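Local coordinates for protein alkane monooxygenase (Geobacillus thermodenitrificans, PDB 3B9O) that is named an alkane monooxygenase, belongs to the luciferase-like monooxygenase family of TIM-barrel flavoproteins, and holds flavin mononucleotide in its pocket, at residues A[45-53]-A[403-412]; A[169-178]-A[211-222]. One frame throughout, in Å; residues are numbered along the deposited sequence.

Contact 1 (A[45-53]-A[403-412]); sequences LLEKGKFDA and YRVDYEEGTY
D52 OD1 is gripped by two nitrogens of one guanidinium: R404 NH1 lies 2.6 Å from it and R404 NH2 2.8 Å. The site is an alpha-beta loop of a TIM barrel, where helix 36-48 ends in a Schellman motif with K50 at C-prime and the chain turns to enter strand 53-57; segment 403-412 lies across that loop. Both nitrogens come down on D52 OD1 from the same face of the carboxylate, whose plane stands 59° from the guanidinium. R404 NH1 also donates to K50 O at 2.8 Å, almost in line with the carbonyl, so two in-plane acceptors at NH1 fix the rotation of the group. The fold at chi3 (58°) brings the arginine head back over the turn. D52 OD2 is held by H6, and a water links it to the hydroxyl of Y412, which bonds Y225. Two tyrosine hydroxyls, carried on long rigid side chains, reach carbonyls of the turn: Y403 OH donates to G49 O, and Y407 OH donates to F51 O at 2.7 Å. The Y407 ring, stacked on H98, runs beside the aliphatic part of K50 and meets E47 CG with its CE1; the carboxylate of E47 turns to the backbone of K97 and H98. At the more exposed end K50 NZ forms a salt bridge with D406 OD1, its 3.0 Å hydrogen bond weak; that oxygen also receives Y407 N.

Contact 2 (A[169-178]-A[211-222]); sequences YKLWEGSWED and PHLCEPSPQRTP
The last turns of helix 154-174, widened by a pi-type turn at 170-174, and the chain that follows run beside the irregular segment 211-222, with CA atoms 5.1 Å apart at L171 and H212 and 5.4 Å at W172 and R220. R220 suits the helix end because one long side chain can reach the carbonyls of both W172, in the helix, and W176, just beyond it. Extended from CG to NE, R220 sets its NH1 2.9 Å from W172 O, while NH1 and NH2 both donate to W176 O. R220 NH2 also uses the anti lone pair of D178 OD2, 2.8 Å away, in a salt bridge. The guanidinium lies between P216 CB on one face and E173 O on the other. Nearby, T221 OG1 donates to E173 OE1 at 2.7 Å; the other oxygen of E173 pairs with R434.

Three rings, W172, W176 and H212, carry much of the remaining packing. W172 and H212 form an offset edge-to-face pair, the edge of W172 toward the face of H212, planes 80° apart. P222 CD lies over the six-membered ring of W172, 3.5 Å from the centroid, in a CH-pi contact. L171 CB sits over the H212 ring, whose NE2 is bonded to S120. W176 lies flat against C214 O and E215 CA, and W176 NE1, 2.9 Å from H212 O, approaches from above that carbonyl's plane. S175 OG, itself bonded to H197 O, accepts H212 N. Here a helix C-terminus docks on the return half of a TIM-barrel beta-alpha-beta crossover, from strand 130-135 through helix 154-174 to strand 223-227, lengthened by two small hairpins.

Overall arrangement
From the N terminus the chain forms barrel strand 6-12, then helix 36-48 and the turn of contact 1 into strand 53-57. Strands 100-106 and 130-135 follow, and helix 154-174 brings in the first half of contact 2. Two small antiparallel hairpins intervene before 211-222 returns to the helix end, closing a short loop of 32 residues just ahead of strand 223-227. The remaining barrel strands and helix 384-399 come next, and only then does 403-412 close the long loop of contact 1. Contact 2 is thus nested inside contact 1. Their centres are about 26 Å apart, yet T411 packs on P218 and Q219, joining the C-terminal chain to the segment that leads into strand 223-227.

Contact 1 (A[45-53]-A[403-412])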
loop_
_atom_site.group_PDB
_atom_site.type_symbol
_atom_site.label_atom_id
_atom_site.label_comp_id
_atom_site.label_asym_id
_atom_site.label_seq_id
_atom_site.Cartn_x
_atom_site.Cartn_y
_atom_site.Cartn_z
ATOM N N LEU A 45 6.352 12.251 13.074
ATOM C CA LEU A 45 6.732 13.147 11.947
ATOM C C LEU A 45 5.573 13.250 10.924
ATOM O O LEU A 45 5.171 14.358 10.518
ATOM C CB LEU A 45 8.034 12.671 11.271
ATOM C CG LEU A 45 8.343 13.370 9.936
ATOM C CD1 LEU A 45 8.677 14.844 10.173
ATOM C CD2 LEU A 45 9.500 12.655 9.248
ATOM N N LEU A 46 5.020 12.107 10.503
ATOM C CA LEU A 46 4.017 12.102 9.429
ATOM C C LEU A 46 2.739 12.814 9.878
ATOM O O LEU A 46 2.080 13.484 9.082
ATOM C CB LEU A 46 3.704 10.655 8.964
ATOM C CG LEU A 46 4.940 9.969 8.348
ATOM C CD1 LEU A 46 4.583 8.571 7.879
ATOM C CD2 LEU A 46 5.547 10.784 7.193
ATOM N N GLU A 47 2.369 12.616 11.142
ATOM C CA GLU A 47 1.192 13.285 11.688
ATOM C C GLU A 47 1.423 14.789 11.786
ATOM O O GLU A 47 0.531 15.551 11.455
ATOM C CB GLU A 47 0.797 12.686 13.038
ATOM C CG GLU A 47 -0.430 13.343 13.627
ATOM C CD GLU A 47 -1.238 12.395 14.475
ATOM O OE1 GLU A 47 -1.178 12.487 15.722
ATOM O OE2 GLU A 47 -1.908 11.553 13.897
ATOM N N LYS A 48 2.623 15.213 12.215
ATOM C CA LYS A 48 3.017 16.617 12.133
ATOM C C LYS A 48 2.833 17.182 10.689
ATOM O O LYS A 48 2.301 18.287 10.522
ATOM C CB LYS A 48 4.446 16.845 12.700
ATOM C CG LYS A 48 5.108 18.138 12.236
ATOM C CD LYS A 48 6.622 18.223 12.666
ATOM C CE LYS A 48 7.520 18.795 11.521
ATOM N NZ LYS A 48 8.891 19.312 12.008
ATOM N N GLY A 49 3.257 16.436 9.667
ATOM C CA GLY A 49 3.027 16.830 8.275
ATOM C C GLY A 49 1.636 16.616 7.698
ATOM O O GLY A 49 1.446 16.770 6.486
ATOM N N LYS A 50 0.678 16.216 8.545
ATOM C CA LYS A 50 -0.745 15.945 8.174
ATOM C C LYS A 50 -0.955 14.848 7.123
ATOM O O LYS A 50 -1.985 14.844 6.443
ATOM C CB LYS A 50 -1.527 17.232 7.766
ATOM C CG LYS A 50 -1.196 18.439 8.624
ATOM C CD LYS A 50 -1.743 18.302 10.025
ATOM C CE LYS A 50 -1.262 19.484 10.875
ATOM N NZ LYS A 50 -1.799 19.346 12.246
ATOM N N PHE A 51 -0.004 13.925 6.993
ATOM C CA PHE A 51 -0.166 12.829 6.043
ATOM C C PHE A 51 -1.459 12.041 6.318
ATOM O O PHE A 51 -1.781 11.824 7.459
ATOM C CB PHE A 51 1.035 11.864 6.156
ATOM C CG PHE A 51 2.214 12.233 5.272
ATOM C CD1 PHE A 51 2.861 13.464 5.413
ATOM C CD2 PHE A 51 2.693 11.338 4.321
ATOM C CE1 PHE A 51 3.958 13.797 4.605
ATOM C CE2 PHE A 51 3.801 11.643 3.538
ATOM C CZ PHE A 51 4.440 12.876 3.691
ATOM N N ASP A 52 -2.172 11.591 5.286
ATOM C CA ASP A 52 -3.268 10.626 5.488
ATOM C C ASP A 52 -2.808 9.350 6.211
ATOM O O ASP A 52 -3.438 8.899 7.184
ATOM C CB ASP A 52 -3.854 10.132 4.168
ATOM C CG ASP A 52 -4.723 11.163 3.455
ATOM O OD1 ASP A 52 -4.322 12.337 3.385
ATOM O OD2 ASP A 52 -5.752 10.775 2.871
ATOM N N ALA A 53 -1.751 8.741 5.690
ATOM C CA ALA A 53 -1.386 7.396 6.166
ATOM C C ALA A 53 0.080 7.055 5.947
ATOM O O ALA A 53 0.796 7.702 5.132
ATOM C CB ALA A 53 -2.308 6.327 5.512
ATOM N N TYR A 403 -4.164 20.680 -0.013
ATOM C CA TYR A 403 -3.728 19.731 1.005
ATOM C C TYR A 403 -4.204 20.221 2.344
ATOM O O TYR A 403 -4.152 21.402 2.605
ATOM C CB TYR A 403 -2.211 19.649 1.043
ATOM C CG TYR A 403 -1.577 18.623 1.976
ATOM C CD1 TYR A 403 -1.673 17.239 1.710
ATOM C CD2 TYR A 403 -0.801 19.029 3.082
ATOM C CE1 TYR A 403 -1.058 16.287 2.557
ATOM C CE2 TYR A 403 -0.172 18.094 3.920
ATOM C CZ TYR A 403 -0.272 16.722 3.629
ATOM O OH TYR A 403 0.358 15.779 4.435
ATOM N N ARG A 404 -4.606 19.283 3.194
ATOM C CA ARG A 404 -5.290 19.624 4.448
ATOM C C ARG A 404 -4.394 20.459 5.337
ATOM O O ARG A 404 -3.205 20.185 5.463
ATOM C CB ARG A 404 -5.749 18.344 5.176
ATOM C CG ARG A 404 -4.613 17.489 5.826
ATOM C CD ARG A 404 -5.220 16.341 6.735
ATOM N NE ARG A 404 -6.063 15.552 5.842
ATOM C CZ ARG A 404 -5.595 14.644 4.986
ATOM N NH1 ARG A 404 -4.289 14.354 4.963
ATOM N NH2 ARG A 404 -6.437 14.041 4.146
ATOM N N VAL A 405 -4.963 21.470 5.965
ATOM C CA VAL A 405 -4.191 22.172 6.970
ATOM C C VAL A 405 -4.283 21.491 8.323
ATOM O O VAL A 405 -3.382 21.641 9.160
ATOM C CB VAL A 405 -4.416 23.716 7.014
ATOM C CG1 VAL A 405 -4.808 24.267 5.631
ATOM C CG2 VAL A 405 -5.358 24.098 8.025
ATOM N N ASP A 406 -5.346 20.714 8.517
ATOM C CA ASP A 406 -5.419 19.826 9.677
ATOM C C ASP A 406 -6.464 18.763 9.413
ATOM O O ASP A 406 -7.243 18.860 8.482
ATOM C CB ASP A 406 -5.744 20.599 10.958
ATOM C CG ASP A 406 -5.151 19.936 12.228
ATOM O OD1 ASP A 406 -4.692 18.765 12.187
ATOM O OD2 ASP A 406 -5.155 20.623 13.277
ATOM N N TYR A 407 -6.438 17.712 10.213
ATOM C CA TYR A 407 -7.223 16.501 9.935
ATOM C C TYR A 407 -8.724 16.666 10.165
ATOM O O TYR A 407 -9.127 17.414 11.067
ATOM C CB TYR A 407 -6.744 15.382 10.889
ATOM C CG TYR A 407 -5.381 14.818 10.572
ATOM C CD1 TYR A 407 -4.255 15.256 11.260
ATOM C CD2 TYR A 407 -5.227 13.820 9.614
ATOM C CE1 TYR A 407 -2.995 14.704 11.001
ATOM C CE2 TYR A 407 -3.978 13.271 9.333
ATOM C CZ TYR A 407 -2.867 13.724 10.037
ATOM O OH TYR A 407 -1.621 13.185 9.806
ATOM N N GLU A 408 -9.531 15.930 9.379
ATOM C CA GLU A 408 -10.970 15.766 9.673
ATOM C C GLU A 408 -11.130 14.731 10.785
ATOM O O GLU A 408 -10.292 13.825 10.942
ATOM C CB GLU A 408 -11.726 15.227 8.434
ATOM C CG GLU A 408 -11.709 16.082 7.187
ATOM C CD GLU A 408 -12.689 17.237 7.251
ATOM O OE1 GLU A 408 -13.822 17.033 7.753
ATOM O OE2 GLU A 408 -12.325 18.350 6.801
ATOM N N GLU A 409 -12.218 14.803 11.550
ATOM C CA GLU A 409 -12.359 13.764 12.556
ATOM C C GLU A 409 -13.051 12.531 12.014
ATOM O O GLU A 409 -13.831 12.583 11.033
ATOM C CB GLU A 409 -12.992 14.225 13.878
ATOM C CG GLU A 409 -12.461 13.384 15.095
ATOM C CD GLU A 409 -11.234 14.017 15.817
ATOM O OE1 GLU A 409 -10.735 15.088 15.377
ATOM O OE2 GLU A 409 -10.773 13.426 16.827
ATOM N N GLY A 410 -12.684 11.408 12.609
ATOM C CA GLY A 410 -13.330 10.167 12.286
ATOM C C GLY A 410 -12.346 9.066 11.924
ATOM O O GLY A 410 -11.120 9.199 12.035
ATOM N N THR A 411 -12.925 7.965 11.496
ATOM C CA THR A 411 -12.156 6.838 10.978
ATOM C C THR A 411 -11.388 7.215 9.688
ATOM O O THR A 411 -11.635 8.263 9.047
ATOM C CB THR A 411 -13.121 5.670 10.656
ATOM O OG1 THR A 411 -14.063 6.123 9.687
ATOM C CG2 THR A 411 -13.878 5.201 11.893
ATOM N N TYR A 412 -10.452 6.362 9.296
ATOM C CA TYR A 412 -9.751 6.574 8.024
ATOM C C TYR A 412 -10.748 6.568 6.846
ATOM O O TYR A 412 -10.639 7.403 5.926
ATOM C CB TYR A 412 -8.653 5.498 7.855
ATOM C CG TYR A 412 -7.804 5.639 6.608
ATOM C CD1 TYR A 412 -7.441 6.904 6.109
ATOM C CD2 TYR A 412 -7.322 4.505 5.945
ATOM C CE1 TYR A 412 -6.665 7.029 4.930
ATOM C CE2 TYR A 412 -6.498 4.619 4.781
ATOM C CZ TYR A 412 -6.177 5.881 4.299
ATOM O OH TYR A 412 -5.401 6.003 3.165
HETATM O O HOH W 1 -4.811 8.115 1.997
#

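Contact 2 (A[169-178]-A[211-222])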
loop_
_atom_site.group_PDB
_atom_site.type_symbol
_atom_site.label_atom_id
_atom_site.label_comp_id
_atom_site.label_asym_id
_atom_site.label_seq_id
_atom_site.Cartn_x
_atom_site.Cartn_y
_atom_site.Cartn_z
ATOM N N TYR A 169 -15.040 -10.391 4.411
ATOM C CA TYR A 169 -16.283 -9.572 4.426
ATOM C C TYR A 169 -17.391 -10.219 5.276
ATOM O O TYR A 169 -18.024 -9.538 6.081
ATOM C CB TYR A 169 -16.871 -9.350 3.016
ATOM C CG TYR A 169 -16.031 -8.579 2.014
ATOM C CD1 TYR A 169 -16.167 -8.846 0.646
ATOM C CD2 TYR A 169 -15.105 -7.588 2.417
ATOM C CE1 TYR A 169 -15.435 -8.158 -0.315
ATOM C CE2 TYR A 169 -14.353 -6.869 1.449
ATOM C CZ TYR A 169 -14.524 -7.183 0.090
ATOM O OH TYR A 169 -13.818 -6.500 -0.864
ATOM N N LYS A 170 -17.638 -11.531 5.100
ATOM C CA LYS A 170 -18.667 -12.212 5.933
ATOM C C LYS A 170 -18.368 -12.113 7.431
ATOM O O LYS A 170 -19.228 -11.756 8.202
ATOM C CB LYS A 170 -18.822 -13.669 5.534
ATOM C CG LYS A 170 -19.482 -13.855 4.140
ATOM C CD LYS A 170 -19.237 -15.289 3.638
ATOM C CE LYS A 170 -19.843 -15.381 2.241
ATOM N NZ LYS A 170 -19.984 -16.770 1.805
ATOM N N LEU A 171 -17.139 -12.420 7.819
ATOM C CA LEU A 171 -16.684 -12.243 9.217
ATOM C C LEU A 171 -16.849 -10.819 9.766
ATOM O O LEU A 171 -17.419 -10.582 10.842
ATOM C CB LEU A 171 -15.216 -12.733 9.361
ATOM C CG LEU A 171 -14.975 -14.228 9.069
ATOM C CD1 LEU A 171 -13.489 -14.555 9.002
ATOM C CD2 LEU A 171 -15.713 -15.140 10.125
ATOM N N TRP A 172 -16.362 -9.858 9.004
ATOM C CA TRP A 172 -16.318 -8.480 9.450
ATOM C C TRP A 172 -17.651 -7.743 9.471
ATOM O O TRP A 172 -17.850 -6.903 10.323
ATOM C CB TRP A 172 -15.345 -7.691 8.574
ATOM C CG TRP A 172 -13.903 -8.049 8.777
ATOM C CD1 TRP A 172 -13.318 -8.445 9.941
ATOM C CD2 TRP A 172 -12.849 -7.928 7.810
ATOM N NE1 TRP A 172 -11.966 -8.632 9.748
ATOM C CE2 TRP A 172 -11.644 -8.299 8.459
ATOM C CE3 TRP A 172 -12.805 -7.560 6.445
ATOM C CZ2 TRP A 172 -10.413 -8.354 7.784
ATOM C CZ3 TRP A 172 -11.593 -7.594 5.774
ATOM C CH2 TRP A 172 -10.398 -7.985 6.449
ATOM N N GLU A 173 -18.526 -8.058 8.509
ATOM C CA GLU A 173 -19.755 -7.315 8.247
ATOM C C GLU A 173 -20.982 -8.077 8.689
ATOM O O GLU A 173 -21.972 -7.474 9.080
ATOM C CB GLU A 173 -19.929 -7.030 6.746
ATOM C CG GLU A 173 -18.814 -6.165 6.083
ATOM C CD GLU A 173 -18.847 -4.724 6.574
ATOM O OE1 GLU A 173 -17.774 -4.108 6.629
ATOM O OE2 GLU A 173 -19.940 -4.224 6.894
ATOM N N GLY A 174 -20.927 -9.390 8.597
ATOM C CA GLY A 174 -22.155 -10.189 8.784
ATOM C C GLY A 174 -22.266 -11.081 10.027
ATOM O O GLY A 174 -23.376 -11.490 10.439
ATOM N N SER A 175 -21.141 -11.431 10.622
ATOM C CA SER A 175 -21.194 -12.396 11.698
ATOM C C SER A 175 -21.839 -11.848 12.977
ATOM O O SER A 175 -22.726 -12.490 13.563
ATOM C CB SER A 175 -19.815 -12.968 11.930
ATOM O OG SER A 175 -19.811 -13.893 12.999
ATOM N N TRP A 176 -21.404 -10.677 13.423
ATOM C CA TRP A 176 -21.958 -10.041 14.615
ATOM C C TRP A 176 -22.748 -8.850 14.122
ATOM O O TRP A 176 -22.226 -8.077 13.332
ATOM C CB TRP A 176 -20.853 -9.497 15.534
ATOM C CG TRP A 176 -19.970 -10.549 16.168
ATOM C CD1 TRP A 176 -19.345 -11.612 15.524
ATOM C CD2 TRP A 176 -19.617 -10.661 17.543
ATOM N NE1 TRP A 176 -18.663 -12.357 16.432
ATOM C CE2 TRP A 176 -18.788 -11.779 17.671
ATOM C CE3 TRP A 176 -19.910 -9.902 18.695
ATOM C CZ2 TRP A 176 -18.241 -12.175 18.907
ATOM C CZ3 TRP A 176 -19.368 -10.296 19.916
ATOM C CH2 TRP A 176 -18.551 -11.425 20.017
ATOM N N GLU A 177 -23.963 -8.688 14.637
ATOM C CA GLU A 177 -24.826 -7.565 14.325
ATOM C C GLU A 177 -24.320 -6.290 15.024
ATOM O O GLU A 177 -23.593 -6.369 16.023
ATOM C CB GLU A 177 -26.261 -7.894 14.754
ATOM C CG GLU A 177 -26.833 -9.147 14.049
ATOM C CD GLU A 177 -28.317 -9.389 14.346
ATOM O OE1 GLU A 177 -28.711 -10.589 14.423
ATOM O OE2 GLU A 177 -29.057 -8.389 14.527
ATOM N N ASP A 178 -24.687 -5.127 14.485
ATOM C CA ASP A 178 -24.232 -3.832 15.019
ATOM C C ASP A 178 -24.156 -3.658 16.520
ATOM O O ASP A 178 -23.114 -3.229 17.057
ATOM C CB ASP A 178 -24.995 -2.669 14.403
ATOM C CG ASP A 178 -24.534 -2.374 13.000
ATOM O OD1 ASP A 178 -25.078 -1.410 12.416
ATOM O OD2 ASP A 178 -23.631 -3.095 12.482
ATOM N N PRO A 211 -18.610 -18.458 13.836
ATOM C CA PRO A 211 -18.710 -17.000 13.717
ATOM C C PRO A 211 -17.304 -16.365 13.795
ATOM O O PRO A 211 -16.293 -17.063 14.047
ATOM C CB PRO A 211 -19.536 -16.610 14.941
ATOM C CG PRO A 211 -19.221 -17.686 15.940
ATOM C CD PRO A 211 -19.033 -18.937 15.164
ATOM N N HIS A 212 -17.250 -15.060 13.579
ATOM C CA HIS A 212 -16.015 -14.317 13.781
ATOM C C HIS A 212 -15.714 -14.285 15.297
ATOM O O HIS A 212 -16.617 -14.386 16.148
ATOM C CB HIS A 212 -16.222 -12.907 13.217
ATOM C CG HIS A 212 -14.987 -12.063 13.175
ATOM N ND1 HIS A 212 -13.736 -12.583 12.901
ATOM C CD2 HIS A 212 -14.827 -10.722 13.299
ATOM C CE1 HIS A 212 -12.850 -11.594 12.869
ATOM N NE2 HIS A 212 -13.484 -10.459 13.114
ATOM N N LEU A 213 -14.436 -14.177 15.626
ATOM C CA LEU A 213 -14.000 -14.143 17.027
ATOM C C LEU A 213 -14.132 -12.744 17.664
ATOM O O LEU A 213 -14.118 -12.625 18.872
ATOM C CB LEU A 213 -12.536 -14.631 17.111
ATOM C CG LEU A 213 -12.305 -16.159 16.873
ATOM C CD1 LEU A 213 -10.814 -16.524 16.744
ATOM C CD2 LEU A 213 -13.015 -17.076 17.923
ATOM N N CYS A 214 -14.263 -11.702 16.839
ATOM C CA CYS A 214 -14.215 -10.316 17.306
ATOM C C CYS A 214 -15.559 -9.584 17.202
ATOM O O CYS A 214 -16.398 -9.845 16.318
ATOM C CB CYS A 214 -13.135 -9.522 16.518
ATOM S SG CYS A 214 -11.611 -10.405 16.258
ATOM N N GLU A 215 -15.761 -8.649 18.109
ATOM C CA GLU A 215 -16.964 -7.832 18.104
ATOM C C GLU A 215 -16.799 -6.736 17.062
ATOM O O GLU A 215 -15.647 -6.448 16.677
ATOM C CB GLU A 215 -17.237 -7.249 19.476
ATOM C CG GLU A 215 -16.266 -6.084 19.910
ATOM C CD GLU A 215 -16.598 -5.623 21.321
ATOM O OE1 GLU A 215 -17.475 -4.733 21.417
ATOM O OE2 GLU A 215 -16.006 -6.156 22.318
ATOM N N PRO A 216 -17.934 -6.149 16.582
ATOM C CA PRO A 216 -17.853 -5.027 15.608
ATOM C C PRO A 216 -16.899 -3.880 16.043
ATOM O O PRO A 216 -16.943 -3.396 17.194
ATOM C CB PRO A 216 -19.307 -4.547 15.464
ATOM C CG PRO A 216 -20.139 -5.770 15.780
ATOM C CD PRO A 216 -19.335 -6.542 16.860
ATOM N N SER A 217 -16.034 -3.495 15.101
ATOM C CA SER A 217 -15.020 -2.463 15.350
ATOM C C SER A 217 -15.476 -1.233 14.548
ATOM O O SER A 217 -16.471 -1.372 13.766
ATOM C CB SER A 217 -13.671 -2.997 14.918
ATOM O OG SER A 217 -13.690 -3.241 13.501
ATOM N N PRO A 218 -14.819 -0.043 14.721
ATOM C CA PRO A 218 -15.323 1.202 14.095
ATOM C C PRO A 218 -15.585 1.146 12.584
ATOM O O PRO A 218 -16.633 1.562 12.143
ATOM C CB PRO A 218 -14.225 2.238 14.463
ATOM C CG PRO A 218 -13.772 1.744 15.795
ATOM C CD PRO A 218 -13.609 0.263 15.535
ATOM N N GLN A 219 -14.647 0.609 11.812
ATOM C CA GLN A 219 -14.794 0.471 10.366
ATOM C C GLN A 219 -15.399 -0.851 9.918
ATOM O O GLN A 219 -15.816 -0.966 8.750
ATOM C CB GLN A 219 -13.428 0.595 9.716
ATOM C CG GLN A 219 -12.822 1.973 9.847
ATOM C CD GLN A 219 -11.530 2.135 9.065
ATOM O OE1 GLN A 219 -10.546 1.441 9.310
ATOM N NE2 GLN A 219 -11.511 3.082 8.184
ATOM N N ARG A 220 -15.349 -1.843 10.815
ATOM C CA ARG A 220 -15.599 -3.266 10.558
ATOM C C ARG A 220 -14.619 -3.857 9.549
ATOM O O ARG A 220 -13.731 -4.596 9.953
ATOM C CB ARG A 220 -17.075 -3.582 10.193
ATOM C CG ARG A 220 -18.124 -3.447 11.359
ATOM C CD ARG A 220 -19.457 -3.876 10.704
ATOM N NE ARG A 220 -20.594 -4.057 11.596
ATOM C CZ ARG A 220 -20.935 -5.219 12.147
ATOM N NH1 ARG A 220 -20.200 -6.301 11.939
ATOM N NH2 ARG A 220 -22.027 -5.295 12.912
ATOM N N THR A 221 -14.800 -3.582 8.249
ATOM C CA THR A 221 -13.823 -3.944 7.216
ATOM C C THR A 221 -12.765 -2.810 7.139
ATOM O O THR A 221 -13.132 -1.625 7.059
ATOM C CB THR A 221 -14.510 -4.175 5.847
ATOM O OG1 THR A 221 -15.467 -5.240 5.969
ATOM C CG2 THR A 221 -13.505 -4.447 4.735
ATOM N N PRO A 222 -11.461 -3.159 7.159
ATOM C CA PRO A 222 -10.411 -2.110 6.955
ATOM C C PRO A 222 -10.618 -1.434 5.582
ATOM O O PRO A 222 -11.213 -2.043 4.673
ATOM C CB PRO A 222 -9.100 -2.911 6.934
ATOM C CG PRO A 222 -9.402 -4.194 7.627
ATOM C CD PRO A 222 -10.874 -4.496 7.310
HETATM O O HOH W 2 -19.288 -9.117 12.372
HETATM O O HOH W 3 -17.744 -1.506 6.624
#